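Multi-copper Oxidase CueO (Ochrobactrum, PDB 6EVG) acts as a laccase-like multicopper oxidase, with oxidase activity towards lignin model compounds and lignosulfonate. Local coordinates at residues 330-335 / 422-427; 443-448 / 470-475; 27-32 / 64-69. All blocks are in the same frame, centred on the assembly; numbering follows the deposited sequence.

Interaction 1. Residues 330-335 / 422-427; sequences VKRRSF and WEIWDL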
loop_
_atom_site.group_PDB
_atom_site.type_symbol
_atom_site.label_atom_id
_atom_site.label_comp_id
_atom_site.label_asym_id
_atom_site.label_seq_id
_atom_site.Cartn_x
_atom_site.Cartn_y
_atom_site.Cartn_z
ATOM N N VAL A 330 1.609 -26.989 5.107
ATOM C CA VAL A 330 2.648 -27.947 5.304
ATOM C C VAL A 330 3.653 -27.532 6.342
ATOM O O VAL A 330 4.570 -28.349 6.642
ATOM C CB VAL A 330 3.371 -28.285 3.986
ATOM C CG1 VAL A 330 2.378 -28.747 2.924
ATOM C CG2 VAL A 330 4.207 -27.106 3.492
ATOM N N LYS A 331 3.507 -26.376 6.972
ATOM C CA LYS A 331 4.409 -25.899 7.982
ATOM C C LYS A 331 3.763 -24.772 8.695
ATOM O O LYS A 331 3.098 -23.962 8.046
ATOM C CB LYS A 331 5.728 -25.426 7.316
ATOM C CG LYS A 331 6.844 -25.166 8.342
ATOM C CD LYS A 331 8.191 -24.853 7.695
ATOM C CE LYS A 331 9.246 -24.522 8.723
ATOM N NZ LYS A 331 9.682 -25.671 9.570
ATOM N N ARG A 332 4.000 -24.676 9.983
ATOM C CA ARG A 332 3.585 -23.557 10.789
ATOM C C ARG A 332 4.800 -22.770 11.207
ATOM O O ARG A 332 5.780 -23.354 11.732
ATOM C CB ARG A 332 2.754 -24.002 11.994
ATOM C CG ARG A 332 1.938 -22.846 12.634
ATOM C CD ARG A 332 0.800 -23.352 13.472
ATOM N NE ARG A 332 -0.039 -22.274 13.936
ATOM C CZ ARG A 332 -1.317 -22.204 13.722
ATOM N NH1 ARG A 332 -1.957 -23.188 13.073
ATOM N NH2 ARG A 332 -1.966 -21.175 14.186
ATOM N N ARG A 333 4.759 -21.472 11.033
ATOM C CA ARG A 333 5.779 -20.555 11.477
ATOM C C ARG A 333 5.217 -19.553 12.425
ATOM O O ARG A 333 3.984 -19.357 12.457
ATOM C CB ARG A 333 6.482 -19.846 10.299
ATOM C CG ARG A 333 7.105 -20.774 9.287
ATOM C CD ARG A 333 7.991 -19.993 8.309
ATOM N NE ARG A 333 8.326 -20.820 7.153
ATOM C CZ ARG A 333 9.488 -21.386 6.919
ATOM N NH1 ARG A 333 10.494 -21.293 7.769
ATOM N NH2 ARG A 333 9.614 -22.157 5.836
ATOM N N SER A 334 6.073 -18.826 13.112
ATOM C CA SER A 334 5.716 -17.746 13.990
ATOM C C SER A 334 6.700 -16.612 13.868
ATOM O O SER A 334 7.913 -16.847 13.776
ATOM C CB SER A 334 5.730 -18.258 15.442
ATOM O OG SER A 334 4.865 -19.359 15.667
ATOM N N PHE A 335 6.182 -15.367 13.880
ATOM C CA PHE A 335 6.992 -14.187 13.909
ATOM C C PHE A 335 6.455 -13.203 14.889
ATOM O O PHE A 335 5.223 -13.007 14.987
ATOM C CB PHE A 335 7.177 -13.557 12.501
ATOM C CG PHE A 335 7.820 -14.483 11.533
ATOM C CD1 PHE A 335 9.188 -14.673 11.534
ATOM C CD2 PHE A 335 7.082 -15.274 10.691
ATOM C CE1 PHE A 335 9.756 -15.618 10.692
ATOM C CE2 PHE A 335 7.638 -16.209 9.865
ATOM C CZ PHE A 335 8.999 -16.395 9.873
ATOM N N TRP A 422 1.872 -24.081 0.848
ATOM C CA TRP A 422 1.072 -23.302 1.777
ATOM C C TRP A 422 1.674 -23.447 3.168
ATOM O O TRP A 422 2.030 -24.571 3.577
ATOM C CB TRP A 422 -0.351 -23.888 1.807
ATOM C CG TRP A 422 -1.077 -23.811 0.518
ATOM C CD1 TRP A 422 -1.057 -24.722 -0.469
ATOM C CD2 TRP A 422 -2.017 -22.769 0.120
ATOM N NE1 TRP A 422 -1.915 -24.357 -1.485
ATOM C CE2 TRP A 422 -2.511 -23.165 -1.145
ATOM C CE3 TRP A 422 -2.482 -21.618 0.702
ATOM C CZ2 TRP A 422 -3.458 -22.414 -1.857
ATOM C CZ3 TRP A 422 -3.473 -20.910 0.027
ATOM C CH2 TRP A 422 -3.929 -21.300 -1.242
ATOM N N GLU A 423 1.675 -22.374 3.945
ATOM C CA GLU A 423 2.111 -22.376 5.333
ATOM C C GLU A 423 1.150 -21.522 6.166
ATOM O O GLU A 423 0.545 -20.591 5.619
ATOM C CB GLU A 423 3.525 -21.817 5.479
ATOM C CG GLU A 423 4.590 -22.541 4.683
ATOM C CD GLU A 423 6.014 -22.031 4.955
ATOM O OE1 GLU A 423 6.144 -20.971 5.625
ATOM O OE2 GLU A 423 6.985 -22.703 4.552
ATOM N N ILE A 424 1.039 -21.811 7.442
ATOM C CA ILE A 424 0.329 -20.930 8.390
ATOM C C ILE A 424 1.342 -20.196 9.200
ATOM O O ILE A 424 2.239 -20.830 9.776
ATOM C CB ILE A 424 -0.655 -21.734 9.282
ATOM C CG1 ILE A 424 -1.716 -22.349 8.371
ATOM C CG2 ILE A 424 -1.195 -20.857 10.358
ATOM C CD1 ILE A 424 -2.622 -23.371 8.990
ATOM N N TRP A 425 1.223 -18.877 9.249
ATOM C CA TRP A 425 2.103 -18.038 10.048
ATOM C C TRP A 425 1.307 -17.397 11.191
ATOM O O TRP A 425 0.280 -16.727 10.942
ATOM C CB TRP A 425 2.726 -16.956 9.207
ATOM C CG TRP A 425 3.739 -17.424 8.196
ATOM C CD1 TRP A 425 3.925 -18.680 7.679
ATOM C CD2 TRP A 425 4.748 -16.608 7.571
ATOM N NE1 TRP A 425 5.007 -18.720 6.844
ATOM C CE2 TRP A 425 5.504 -17.456 6.738
ATOM C CE3 TRP A 425 5.051 -15.252 7.636
ATOM C CZ2 TRP A 425 6.609 -16.996 6.013
ATOM C CZ3 TRP A 425 6.148 -14.789 6.915
ATOM C CH2 TRP A 425 6.909 -15.643 6.142
ATOM N N ASP A 426 1.788 -17.569 12.408
ATOM C CA ASP A 426 1.380 -16.853 13.620
ATOM C C ASP A 426 2.135 -15.544 13.652
ATOM O O ASP A 426 3.372 -15.553 13.572
ATOM C CB ASP A 426 1.711 -17.737 14.911
ATOM C CG ASP A 426 0.787 -18.917 15.093
ATOM O OD1 ASP A 426 -0.446 -18.781 15.078
ATOM O OD2 ASP A 426 1.258 -20.063 15.290
ATOM N N LEU A 427 1.451 -14.428 13.797
ATOM C CA LEU A 427 2.050 -13.102 13.907
ATOM C C LEU A 427 1.631 -12.431 15.186
ATOM O O LEU A 427 0.429 -12.428 15.492
ATOM C CB LEU A 427 1.598 -12.246 12.694
ATOM C CG LEU A 427 1.985 -12.786 11.333
ATOM C CD1 LEU A 427 1.418 -11.911 10.217
ATOM C CD2 LEU A 427 3.495 -12.947 11.144
HETATM O O HOH W 1 3.221 -21.796 16.052
#

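Interaction 2. Residues 443-448 / 470-475; sequences FRILSL and AEILVH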
loop_
_atom_site.group_PDB
_atom_site.type_symbol
_atom_site.label_atom_id
_atom_site.label_comp_id
_atom_site.label_asym_id
_atom_site.label_seq_id
_atom_site.Cartn_x
_atom_site.Cartn_y
_atom_site.Cartn_z
ATOM N N PHE A 443 -1.716 -14.064 0.917
ATOM C CA PHE A 443 -2.236 -14.775 2.058
ATOM C C PHE A 443 -3.723 -14.514 2.275
ATOM O O PHE A 443 -4.313 -13.550 1.743
ATOM C CB PHE A 443 -1.446 -14.474 3.339
ATOM C CG PHE A 443 -1.442 -13.051 3.770
ATOM C CD1 PHE A 443 -2.470 -12.499 4.522
ATOM C CD2 PHE A 443 -0.385 -12.193 3.430
ATOM C CE1 PHE A 443 -2.431 -11.192 4.977
ATOM C CE2 PHE A 443 -0.313 -10.881 3.875
ATOM C CZ PHE A 443 -1.360 -10.381 4.619
ATOM N N ARG A 444 -4.299 -15.422 3.042
ATOM C CA ARG A 444 -5.654 -15.297 3.576
ATOM C C ARG A 444 -5.570 -15.137 5.070
ATOM O O ARG A 444 -4.887 -15.939 5.732
ATOM C CB ARG A 444 -6.521 -16.526 3.250
ATOM C CG ARG A 444 -6.583 -16.926 1.804
ATOM C CD ARG A 444 -7.302 -15.932 0.903
ATOM N NE ARG A 444 -8.716 -15.735 1.237
ATOM C CZ ARG A 444 -9.680 -16.603 0.949
ATOM N NH1 ARG A 444 -9.467 -17.738 0.320
ATOM N NH2 ARG A 444 -10.949 -16.270 1.278
ATOM N N ILE A 445 -6.242 -14.165 5.656
ATOM C CA ILE A 445 -6.279 -14.025 7.101
ATOM C C ILE A 445 -7.245 -15.125 7.635
ATOM O O ILE A 445 -8.402 -15.210 7.244
ATOM C CB ILE A 445 -6.743 -12.644 7.535
ATOM C CG1 ILE A 445 -5.782 -11.573 7.027
ATOM C CG2 ILE A 445 -6.931 -12.596 9.037
ATOM C CD1 ILE A 445 -6.237 -10.158 7.227
ATOM N N LEU A 446 -6.723 -15.946 8.533
ATOM C CA LEU A 446 -7.519 -16.976 9.234
ATOM C C LEU A 446 -8.154 -16.495 10.481
ATOM O O LEU A 446 -9.312 -16.852 10.778
ATOM C CB LEU A 446 -6.634 -18.203 9.549
ATOM C CG LEU A 446 -5.989 -18.894 8.387
ATOM C CD1 LEU A 446 -5.054 -19.972 8.892
ATOM C CD2 LEU A 446 -6.965 -19.469 7.389
ATOM N N SER A 447 -7.483 -15.689 11.249
ATOM C CA SER A 447 -7.977 -15.209 12.543
ATOM C C SER A 447 -7.275 -13.928 12.934
ATOM O O SER A 447 -6.082 -13.748 12.597
ATOM C CB SER A 447 -7.840 -16.274 13.619
ATOM O OG SER A 447 -6.513 -16.487 14.006
ATOM N N LEU A 448 -7.974 -13.087 13.670
ATOM C CA LEU A 448 -7.459 -11.869 14.271
ATOM C C LEU A 448 -7.889 -11.935 15.734
ATOM O O LEU A 448 -9.087 -11.915 16.032
ATOM C CB LEU A 448 -8.056 -10.631 13.593
ATOM C CG LEU A 448 -7.761 -10.500 12.091
ATOM C CD1 LEU A 448 -8.667 -9.470 11.465
ATOM C CD2 LEU A 448 -6.311 -10.169 11.864
ATOM N N ALA A 470 -2.474 -12.567 15.079
ATOM C CA ALA A 470 -3.122 -12.987 13.861
ATOM C C ALA A 470 -2.602 -14.309 13.399
ATOM O O ALA A 470 -1.434 -14.656 13.684
ATOM C CB ALA A 470 -2.950 -11.971 12.754
ATOM N N GLU A 471 -3.405 -15.025 12.645
ATOM C CA GLU A 471 -2.963 -16.207 11.918
ATOM C C GLU A 471 -3.277 -16.031 10.452
ATOM O O GLU A 471 -4.400 -15.626 10.108
ATOM C CB GLU A 471 -3.683 -17.507 12.369
ATOM C CG GLU A 471 -3.521 -17.866 13.829
ATOM C CD GLU A 471 -4.424 -18.974 14.294
ATOM O OE1 GLU A 471 -4.760 -19.821 13.496
ATOM O OE2 GLU A 471 -4.604 -19.091 15.523
ATOM N N ILE A 472 -2.289 -16.290 9.589
ATOM C CA ILE A 472 -2.474 -16.125 8.135
ATOM C C ILE A 472 -2.071 -17.394 7.426
ATOM O O ILE A 472 -1.184 -18.124 7.886
ATOM C CB ILE A 472 -1.747 -14.889 7.564
ATOM C CG1 ILE A 472 -0.212 -15.029 7.696
ATOM C CG2 ILE A 472 -2.243 -13.627 8.247
ATOM C CD1 ILE A 472 0.569 -13.937 6.961
ATOM N N LEU A 473 -2.711 -17.656 6.295
ATOM C CA LEU A 473 -2.477 -18.802 5.418
ATOM C C LEU A 473 -1.757 -18.255 4.186
ATOM O O LEU A 473 -2.371 -17.532 3.394
ATOM C CB LEU A 473 -3.766 -19.530 5.095
ATOM C CG LEU A 473 -3.645 -20.695 4.113
ATOM C CD1 LEU A 473 -2.787 -21.847 4.716
ATOM C CD2 LEU A 473 -5.019 -21.215 3.729
ATOM N N VAL A 474 -0.474 -18.552 4.038
ATOM C CA VAL A 474 0.386 -17.985 2.965
ATOM C C VAL A 474 0.568 -18.992 1.851
ATOM O O VAL A 474 0.832 -20.190 2.117
ATOM C CB VAL A 474 1.753 -17.610 3.552
ATOM C CG1 VAL A 474 2.588 -16.875 2.512
ATOM C CG2 VAL A 474 1.659 -16.802 4.826
ATOM N N HIS A 475 0.471 -18.515 0.612
ATOM C CA HIS A 475 0.701 -19.290 -0.573
ATOM C C HIS A 475 1.947 -18.754 -1.289
ATOM O O HIS A 475 1.958 -17.595 -1.710
ATOM C CB HIS A 475 -0.511 -19.257 -1.498
ATOM C CG HIS A 475 -0.452 -20.230 -2.621
ATOM N ND1 HIS A 475 -1.044 -19.992 -3.816
ATOM C CD2 HIS A 475 0.117 -21.456 -2.711
ATOM C CE1 HIS A 475 -0.869 -21.032 -4.610
ATOM N NE2 HIS A 475 -0.185 -21.955 -3.946
#

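Interaction 3. Residues 27-32 / 64-69; sequences PLVEPD and LGPLVR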
loop_
_atom_site.group_PDB
_atom_site.type_symbol
_atom_site.label_atom_id
_atom_site.label_comp_id
_atom_site.label_asym_id
_atom_site.label_seq_id
_atom_site.Cartn_x
_atom_site.Cartn_y
_atom_site.Cartn_z
ATOM N N PRO A 27 -2.232 10.685 -13.503
ATOM C CA PRO A 27 -2.484 10.486 -14.910
ATOM C C PRO A 27 -2.561 8.991 -15.252
ATOM O O PRO A 27 -1.797 8.190 -14.728
ATOM C CB PRO A 27 -1.258 11.139 -15.552
ATOM C CG PRO A 27 -0.423 11.612 -14.560
ATOM C CD PRO A 27 -0.985 11.406 -13.217
ATOM N N LEU A 28 -3.441 8.661 -16.180
ATOM C CA LEU A 28 -3.594 7.270 -16.621
ATOM C C LEU A 28 -2.520 6.956 -17.645
ATOM O O LEU A 28 -2.402 7.683 -18.664
ATOM C CB LEU A 28 -4.971 7.108 -17.241
ATOM C CG LEU A 28 -5.300 5.789 -17.867
ATOM C CD1 LEU A 28 -5.302 4.642 -16.862
ATOM C CD2 LEU A 28 -6.651 5.824 -18.599
ATOM N N VAL A 29 -1.785 5.872 -17.418
ATOM C CA VAL A 29 -0.751 5.434 -18.361
ATOM C C VAL A 29 -1.014 3.986 -18.712
ATOM O O VAL A 29 -1.168 3.133 -17.817
ATOM C CB VAL A 29 0.655 5.634 -17.779
ATOM C CG1 VAL A 29 1.709 5.024 -18.699
ATOM C CG2 VAL A 29 0.929 7.103 -17.539
ATOM N N GLU A 30 -1.043 3.694 -20.005
ATOM C CA GLU A 30 -1.172 2.334 -20.526
ATOM C C GLU A 30 0.023 2.030 -21.422
ATOM O O GLU A 30 0.681 2.954 -21.911
ATOM C CB GLU A 30 -2.494 2.181 -21.303
ATOM C CG GLU A 30 -3.686 2.374 -20.383
ATOM C CD GLU A 30 -5.002 2.468 -21.111
ATOM O OE1 GLU A 30 -5.204 3.418 -21.918
ATOM O OE2 GLU A 30 -5.883 1.588 -20.939
ATOM N N PRO A 31 0.348 0.757 -21.651
ATOM C CA PRO A 31 1.496 0.442 -22.524
ATOM C C PRO A 31 1.323 1.088 -23.897
ATOM O O PRO A 31 0.231 1.112 -24.470
ATOM C CB PRO A 31 1.459 -1.067 -22.593
ATOM C CG PRO A 31 0.783 -1.504 -21.267
ATOM C CD PRO A 31 -0.284 -0.457 -21.092
ATOM N N ASP A 32 2.445 1.574 -24.435
ATOM C CA ASP A 32 2.462 2.250 -25.742
ATOM C C ASP A 32 2.487 1.225 -26.859
ATOM O O ASP A 32 2.316 0.022 -26.644
ATOM C CB ASP A 32 3.598 3.253 -25.775
ATOM C CG ASP A 32 4.991 2.623 -25.818
ATOM O OD1 ASP A 32 5.117 1.408 -26.061
ATOM O OD2 ASP A 32 5.987 3.412 -25.646
ATOM N N LEU A 64 4.256 11.755 -6.046
ATOM C CA LEU A 64 3.356 10.676 -6.466
ATOM C C LEU A 64 3.706 10.281 -7.901
ATOM O O LEU A 64 4.875 10.373 -8.281
ATOM C CB LEU A 64 1.906 11.004 -6.161
ATOM C CG LEU A 64 1.449 10.603 -4.768
ATOM C CD1 LEU A 64 0.065 11.138 -4.507
ATOM C CD2 LEU A 64 1.413 9.143 -4.465
ATOM N N GLY A 65 2.752 9.779 -8.655
ATOM C CA GLY A 65 3.061 9.103 -9.893
ATOM C C GLY A 65 1.800 8.770 -10.639
ATOM O O GLY A 65 0.685 9.052 -10.200
ATOM N N PRO A 66 1.947 8.169 -11.823
ATOM C CA PRO A 66 0.790 7.776 -12.628
ATOM C C PRO A 66 0.036 6.591 -12.024
ATOM O O PRO A 66 0.564 5.860 -11.186
ATOM C CB PRO A 66 1.409 7.373 -13.953
ATOM C CG PRO A 66 2.769 6.850 -13.565
ATOM C CD PRO A 66 3.195 7.760 -12.442
ATOM N N LEU A 67 -1.174 6.393 -12.558
ATOM C CA LEU A 67 -1.891 5.106 -12.432
ATOM C C LEU A 67 -1.657 4.352 -13.726
ATOM O O LEU A 67 -2.094 4.782 -14.796
ATOM C CB LEU A 67 -3.363 5.318 -12.113
ATOM C CG LEU A 67 -4.134 4.000 -11.849
ATOM C CD1 LEU A 67 -5.186 4.175 -10.804
ATOM C CD2 LEU A 67 -4.667 3.371 -13.101
ATOM N N VAL A 68 -0.883 3.279 -13.617
ATOM C CA VAL A 68 -0.570 2.388 -14.734
ATOM C C VAL A 68 -1.657 1.325 -14.800
ATOM O O VAL A 68 -1.913 0.627 -13.832
ATOM C CB VAL A 68 0.810 1.740 -14.548
ATOM C CG1 VAL A 68 1.115 0.793 -15.704
ATOM C CG2 VAL A 68 1.877 2.787 -14.387
ATOM N N ARG A 69 -2.360 1.225 -15.950
ATOM C CA ARG A 69 -3.410 0.222 -16.118
ATOM C C ARG A 69 -2.938 -0.868 -17.071
ATOM O O ARG A 69 -2.541 -0.552 -18.215
ATOM C CB ARG A 69 -4.673 0.875 -16.616
ATOM C CG ARG A 69 -5.836 -0.104 -16.661
ATOM C CD ARG A 69 -7.183 0.616 -16.617
ATOM N NE ARG A 69 -7.340 1.253 -17.850
ATOM C CZ ARG A 69 -8.280 2.198 -18.156
ATOM N NH1 ARG A 69 -9.168 2.660 -17.271
ATOM N NH2 ARG A 69 -8.352 2.642 -19.394
#

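Interaction 1. Residues 330-335 / 422-427
Residues Arg332 to Phe335 run parallel to Ile424 to Leu427, the two short strands approaching to 4.4 Å between axes and inclined to each other by 24°, with backbone bonds that zigzag from Lys331 O through Arg333 to Phe335 N. Two arginines that follow each other in sequence leave on opposite faces of this pairing, and each finds a carboxylate on the partner strand. Arg333 approaches Glu423 side-on: NE lies 2.7 Å from OE1 and NH2 3.0 Å from OE2. Glu423 OE1, lying almost in the indole plane, also accepts from Trp425 NE1 at 2.8 Å through its anti lone pair, so that the carboxylate is held from two directions and rotation of the indole should be restricted. One face of the indole takes both Arg333 CB, over the five-membered ring in a CH-pi contact, and the edge of Phe335, over the six-membered ring, with CE2 3.5 Å from Trp425 CE3 and the planes 50° apart. Phe488, in the opposing sheet, meets both aromatics edge-to-face; this is the interior of the C-terminal cupredoxin-type beta sandwich, where aromatic side chains fill the gap between the sheets. On the other face, Arg332 holds CG anti to its backbone N (chi1 -163°) and extends across the neighbouring strand. Its guanidinium rests on Ile424, with CG2 3.6 Å above the centre of the plane, while NE reaches Asp426 OD2 at 2.9 Å and NH2 reaches OD1. The NE bond is nearly straight but meets OD2 from above the carboxylate plane. A water donates to Asp426 OD2 and is also hydrogen-bonded to Ser334 OG. Asp426 OD1 has a second cation in Lys469, and Arg332 NH2 a second anion in Glu471, extending the charge network across the sheet surface.

Interaction 2. Residues 443-448 / 470-475
Phe443 and Ile472 each place the first branch of the side chain between backbone N and carbonyl carbon, CG of Phe443 at chi1 61° and CG1 of Ile472 at chi1 65°, and these settings bring the ethyl arm of the isoleucine over the phenyl face. Ile472 CD1 sits 4.1 Å from the ring centroid, a CH-pi contact, while its CG2 stands on the same side of the ring, near Phe443 CD1. At this end the antiparallel pairing is regular: Arg444 and Leu473 exchange two backbone bonds, with Leu473 N 2.8 Å from Arg444 O. Beyond Ile445 the register slips. Leu446 turns its backbone out of the extended range (psi -39°), and its N and that of Ser447 both donate to Glu471 O, at 2.8 and 3.3 Å, from the same face of that carbonyl. At the bulge the Leu446 side chain leans toward the partner strand, CD2 3.9 Å from Leu473 CB, and Ser447 OG packs against the CG and CD of Glu471. Pairing resumes where Glu471 N meets Ser447 O. Two residues facing one make this a classic beta bulge, here in an outermost strand of one sheet of the C-terminal cupredoxin-type sandwich.

Interaction 3. Residues 27-32 / 64-69
The guanidinium of Arg69 has Leu28 over one face, CD2 standing 3.7 Å from NH2 and displaced toward the rim of the group, and Glu30 OE2 at its edge. Glu30 OE2 accepts from Arg69 NH2 at 3.1 Å, and from NE in a weak bond at 3.4 Å, so a single oxygen takes both donors of this salt bridge. OE2 lies close to the guanidinium plane, yet the two flat groups stand 71° apart, and NH2 comes to OE2 from well above the carboxylate plane. A bend at CG-CD in the arginine (chi3 71°) turns its end alongside Glu30, and the two side chains point the same way. Beneath them the backbones pair in parallel through Leu67 N to Pro27 O, Val29 N to Leu67 O and Arg69 N to Val29 O, this last bond being 2.9 Å long. Leu28 and Leu67 share one face of the pairing, CD1 of the first 4.0 Å from CD2 of the second, and Tyr166 packs on both. Val29 and Val68 share the other face, and Val29 CG2 also touches Pro66 CB at 3.6 Å; from strand 36-46 of the opposing sheet, Val37 packs on Val29 and Val68, and Leu39 on Pro66. The short strand 28-29 is thereby added as an outermost strand to a sheet of the N-terminal cupredoxin-type domain. With Glu30 exposed and the ion pair met out of plane, the salt bridge probably adds modestly to the attachment; three backbone bonds and the apolar contacts on both faces are likely to supply most of the hold.

Overall arrangement
Along the chain interaction 3 comes first, then interaction 1, then interaction 2. Interactions 1 and 2 lie in one mixed four-stranded sheet, ordered 332-336, 422-428, 469-475, 442-448, with centres 9 Å apart; probable backbone bonds such as Trp425 N to Ile472 O join their central strands. The sheet packs against strands 434-438 and 486-490, which include the copper ligands His434 and Cys490, so both contacts belong to the framework of the domain that holds this metal. Interaction 3 lies across the chain's centre, in the N-terminal cupredoxin-type domain, its centre about 36 Å from that of interaction 1 and about 32 Å from that of interaction 2. Parallel edge pairing thus recurs in two separate domains.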